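Local coordinates for protein putative methylthioribose-1-phosphate isomerase (Pyrococcus horikoshii OT3, PDB 6A34) that probably interconverts methylthioribose-1-phosphate and methylthioribulose-1-phosphate, an isomerisation step of the methionine salvage pathway, at residues V44-R57 and E90-T102. Numbering follows the deposited sequence.
Sequences VEEVAEAIKNMTVR and EKAYEILKNTRPT
R100 reaches from the loop after helix 82-97 to the C-terminal end of helix 44-52, where it meets I51, M54 and V56. Bends at chi2 and chi3 carry its chain to that end. CB and CG make the span; CD then lies 3.9 Å from I51 CG2 and 3.4 Å from I51 O. NE comes within 4.0 Å of M54 CE, and CG of the extended M54 chain sits 3.4 Å above one guanidinium face, offset toward the rim, nearest NH1. NH2 donates weakly twice: to I51 O at 2.7 Å but bent (116°), and to V56 O in the guanidinium plane, nearly straight (165°) yet 3.4 Å long. I51 O also accepts M54 N in the Schellman motif ending the helix, so the arginine adds a weak second donor to a carbonyl of that turn. Cut back to alanine, R100 would probably leave M54 without the flat group its CG and CE rest on, and I51 O and V56 O without this donor. Further back, A48 CB packs against I95 CG2, L96 CD2 and T99 CG2, the last at 3.7 Å. R100 and R57 are both predicted substrate-binding residues, consistent with this corner bordering the active site. The two helix segments run nearly parallel (19°, axes 9.4 Å apart); helices 59-76 and 104-119 both touch L96, while strand 23-27 packs against V47 and V56.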
# COMPACT_ATOMS: atom_id res chain seq x y z
N VAL A 44 31.77 -7.88 21.81
CA VAL A 44 30.39 -8.31 22.01
C VAL A 44 29.48 -7.07 22.02
O VAL A 44 28.34 -7.17 21.54
CB VAL A 44 30.16 -9.26 23.21
CG1 VAL A 44 31.41 -9.98 23.66
CG2 VAL A 44 29.48 -8.59 24.38
N GLU A 45 30.02 -5.93 22.48
CA GLU A 45 29.32 -4.63 22.54
C GLU A 45 28.89 -4.19 21.13
O GLU A 45 27.77 -3.76 20.96
CB GLU A 45 30.18 -3.51 23.11
CG GLU A 45 30.48 -3.65 24.59
CD GLU A 45 31.57 -4.66 24.95
OE1 GLU A 45 32.38 -5.04 24.06
OE2 GLU A 45 31.58 -5.08 26.13
N GLU A 46 29.80 -4.31 20.16
CA GLU A 46 29.54 -4.03 18.74
C GLU A 46 28.40 -4.91 18.17
O GLU A 46 27.62 -4.43 17.37
CB GLU A 46 30.80 -4.22 17.89
CG GLU A 46 31.93 -3.24 18.18
CD GLU A 46 33.21 -3.47 17.39
OE1 GLU A 46 33.36 -4.56 16.78
OE2 GLU A 46 34.08 -2.57 17.38
N VAL A 47 28.36 -6.20 18.54
CA VAL A 47 27.33 -7.15 18.10
C VAL A 47 25.98 -6.76 18.74
O VAL A 47 24.94 -6.76 18.09
CB VAL A 47 27.71 -8.60 18.48
CG1 VAL A 47 26.57 -9.59 18.30
CG2 VAL A 47 28.94 -9.09 17.74
N ALA A 48 26.02 -6.43 20.04
CA ALA A 48 24.81 -6.05 20.77
C ALA A 48 24.20 -4.81 20.11
O ALA A 48 23.02 -4.77 19.81
CB ALA A 48 25.12 -5.84 22.24
N GLU A 49 25.04 -3.80 19.87
CA GLU A 49 24.61 -2.55 19.27
C GLU A 49 23.97 -2.84 17.89
O GLU A 49 22.95 -2.25 17.55
CB GLU A 49 25.81 -1.59 19.22
CG GLU A 49 25.48 -0.18 18.73
CD GLU A 49 24.36 0.54 19.47
OE1 GLU A 49 24.18 0.29 20.70
OE2 GLU A 49 23.65 1.35 18.81
N ALA A 50 24.55 -3.77 17.12
CA ALA A 50 24.10 -4.12 15.76
C ALA A 50 22.74 -4.84 15.81
O ALA A 50 21.96 -4.74 14.88
CB ALA A 50 25.14 -4.95 15.05
N ILE A 51 22.44 -5.52 16.91
CA ILE A 51 21.09 -6.06 17.10
C ILE A 51 20.11 -4.91 17.41
O ILE A 51 19.05 -4.86 16.81
CB ILE A 51 21.07 -7.14 18.19
CG1 ILE A 51 21.74 -8.43 17.70
CG2 ILE A 51 19.66 -7.40 18.68
CD1 ILE A 51 22.38 -9.23 18.80
N LYS A 52 20.46 -4.03 18.35
CA LYS A 52 19.62 -2.88 18.75
C LYS A 52 19.37 -1.93 17.57
O LYS A 52 18.26 -1.44 17.41
CB LYS A 52 20.27 -2.05 19.86
CG LYS A 52 19.97 -2.46 21.30
CD LYS A 52 20.08 -1.30 22.31
CE LYS A 52 21.19 -0.31 21.99
NZ LYS A 52 21.50 0.57 23.14
N ASN A 53 20.44 -1.65 16.82
CA ASN A 53 20.55 -0.92 15.53
C ASN A 53 19.64 -1.46 14.42
O ASN A 53 19.44 -0.76 13.43
CB ASN A 53 21.94 -1.13 14.90
CG ASN A 53 22.77 0.12 14.91
OD1 ASN A 53 22.21 1.21 14.96
ND2 ASN A 53 24.08 -0.01 14.86
N MET A 54 19.27 -2.74 14.48
CA MET A 54 18.65 -3.49 13.37
C MET A 54 19.54 -3.49 12.10
O MET A 54 19.06 -3.50 10.95
CB MET A 54 17.24 -2.96 13.10
CG MET A 54 16.37 -3.08 14.36
SD MET A 54 14.64 -2.58 14.19
CE MET A 54 14.16 -2.49 15.92
N THR A 55 20.87 -3.53 12.33
CA THR A 55 21.87 -3.83 11.29
C THR A 55 21.61 -5.26 10.78
O THR A 55 21.70 -5.57 9.58
CB THR A 55 23.29 -3.65 11.84
OG1 THR A 55 23.51 -2.26 12.13
CG2 THR A 55 24.37 -4.13 10.90
N VAL A 56 21.29 -6.14 11.72
CA VAL A 56 20.72 -7.42 11.45
C VAL A 56 19.24 -7.37 11.84
O VAL A 56 18.87 -6.69 12.80
CB VAL A 56 21.46 -8.56 12.20
CG1 VAL A 56 21.57 -8.30 13.71
CG2 VAL A 56 20.79 -9.89 11.97
N ARG A 57 18.42 -8.10 11.08
CA ARG A 57 17.01 -8.32 11.39
C ARG A 57 16.61 -9.71 10.91
O ARG A 57 17.44 -10.41 10.32
CB ARG A 57 16.13 -7.25 10.74
CG ARG A 57 16.35 -7.11 9.25
CD ARG A 57 15.04 -6.77 8.53
NE ARG A 57 14.15 -7.92 8.39
CZ ARG A 57 14.14 -8.74 7.34
NH1 ARG A 57 15.22 -8.83 6.58
NH2 ARG A 57 13.04 -9.42 7.05
N GLU A 90 28.44 -14.63 31.76
CA GLU A 90 27.17 -14.12 32.30
C GLU A 90 27.01 -12.64 31.92
O GLU A 90 25.97 -12.24 31.43
CB GLU A 90 27.10 -14.34 33.81
CG GLU A 90 25.84 -15.06 34.25
CD GLU A 90 24.54 -14.28 34.12
OE1 GLU A 90 24.56 -13.05 34.33
OE2 GLU A 90 23.50 -14.90 33.81
N LYS A 91 28.04 -11.82 32.11
CA LYS A 91 27.93 -10.42 31.69
C LYS A 91 27.56 -10.34 30.20
O LYS A 91 26.69 -9.56 29.81
CB LYS A 91 29.21 -9.63 31.93
CG LYS A 91 29.35 -9.04 33.32
CD LYS A 91 30.70 -8.36 33.55
CE LYS A 91 30.83 -7.75 34.94
NZ LYS A 91 30.51 -8.74 36.00
N ALA A 92 28.23 -11.15 29.37
CA ALA A 92 28.05 -11.09 27.95
C ALA A 92 26.63 -11.59 27.57
O ALA A 92 25.99 -11.03 26.68
CB ALA A 92 29.14 -11.88 27.27
N TYR A 93 26.15 -12.62 28.25
CA TYR A 93 24.80 -13.14 28.09
C TYR A 93 23.77 -12.02 28.31
O TYR A 93 22.86 -11.87 27.51
CB TYR A 93 24.55 -14.30 29.04
CG TYR A 93 23.11 -14.67 29.26
CD1 TYR A 93 22.46 -15.53 28.39
CD2 TYR A 93 22.40 -14.16 30.34
CE1 TYR A 93 21.13 -15.89 28.59
CE2 TYR A 93 21.06 -14.49 30.54
CZ TYR A 93 20.43 -15.37 29.67
OH TYR A 93 19.12 -15.72 29.87
N GLU A 94 23.95 -11.27 29.40
CA GLU A 94 23.06 -10.18 29.80
C GLU A 94 23.10 -9.02 28.80
O GLU A 94 22.06 -8.47 28.47
CB GLU A 94 23.42 -9.65 31.20
CG GLU A 94 22.94 -10.55 32.32
CD GLU A 94 21.43 -10.67 32.42
OE1 GLU A 94 20.93 -11.82 32.49
OE2 GLU A 94 20.74 -9.61 32.42
N ILE A 95 24.29 -8.62 28.37
CA ILE A 95 24.41 -7.55 27.39
C ILE A 95 23.61 -7.90 26.13
O ILE A 95 22.90 -7.07 25.56
CB ILE A 95 25.90 -7.27 27.10
CG1 ILE A 95 26.56 -6.56 28.30
CG2 ILE A 95 26.07 -6.47 25.82
CD1 ILE A 95 28.05 -6.26 28.13
N LEU A 96 23.67 -9.16 25.70
CA LEU A 96 23.08 -9.57 24.45
C LEU A 96 21.56 -9.79 24.63
O LEU A 96 20.76 -9.58 23.67
CB LEU A 96 23.81 -10.82 23.96
CG LEU A 96 25.25 -10.57 23.51
CD1 LEU A 96 26.06 -11.85 23.47
CD2 LEU A 96 25.26 -9.88 22.16
N LYS A 97 21.17 -10.22 25.83
CA LYS A 97 19.77 -10.47 26.17
C LYS A 97 18.97 -9.17 26.03
O LYS A 97 17.87 -9.19 25.47
CB LYS A 97 19.67 -11.05 27.58
CG LYS A 97 18.33 -11.67 27.94
CD LYS A 97 18.21 -12.01 29.40
CE LYS A 97 17.10 -13.00 29.66
NZ LYS A 97 17.32 -13.75 30.92
N ASN A 98 19.55 -8.06 26.50
CA ASN A 98 18.88 -6.76 26.67
C ASN A 98 19.12 -5.85 25.45
O ASN A 98 19.43 -4.68 25.58
CB ASN A 98 19.32 -6.09 27.97
CG ASN A 98 19.22 -7.01 29.17
OD1 ASN A 98 20.16 -7.14 29.95
ND2 ASN A 98 18.09 -7.68 29.33
N THR A 99 18.99 -6.42 24.25
CA THR A 99 19.06 -5.63 23.03
C THR A 99 17.63 -5.38 22.55
O THR A 99 17.18 -4.24 22.45
CB THR A 99 19.96 -6.30 21.98
OG1 THR A 99 19.63 -7.69 21.95
CG2 THR A 99 21.43 -6.11 22.26
N ARG A 100 16.94 -6.49 22.27
CA ARG A 100 15.51 -6.55 22.00
C ARG A 100 14.93 -7.62 22.92
O ARG A 100 14.86 -8.78 22.54
CB ARG A 100 15.25 -6.83 20.51
CG ARG A 100 15.29 -5.58 19.63
CD ARG A 100 16.11 -5.73 18.36
NE ARG A 100 15.34 -6.08 17.17
CZ ARG A 100 15.85 -6.29 15.96
NH1 ARG A 100 15.05 -6.25 14.90
NH2 ARG A 100 17.15 -6.53 15.78
N PRO A 101 14.60 -7.25 24.19
CA PRO A 101 14.00 -8.16 25.17
C PRO A 101 12.73 -8.96 24.80
O PRO A 101 12.30 -9.81 25.60
CB PRO A 101 13.60 -7.22 26.32
CG PRO A 101 14.62 -6.11 26.24
CD PRO A 101 14.87 -5.92 24.76
N THR A 102 12.15 -8.70 23.61
CA THR A 102 10.88 -9.29 23.16
C THR A 102 11.12 -10.36 22.07
O THR A 102 10.48 -11.44 22.14
CB THR A 102 9.91 -8.18 22.71
OG1 THR A 102 9.52 -8.46 21.37
CG2 THR A 102 10.50 -6.78 22.78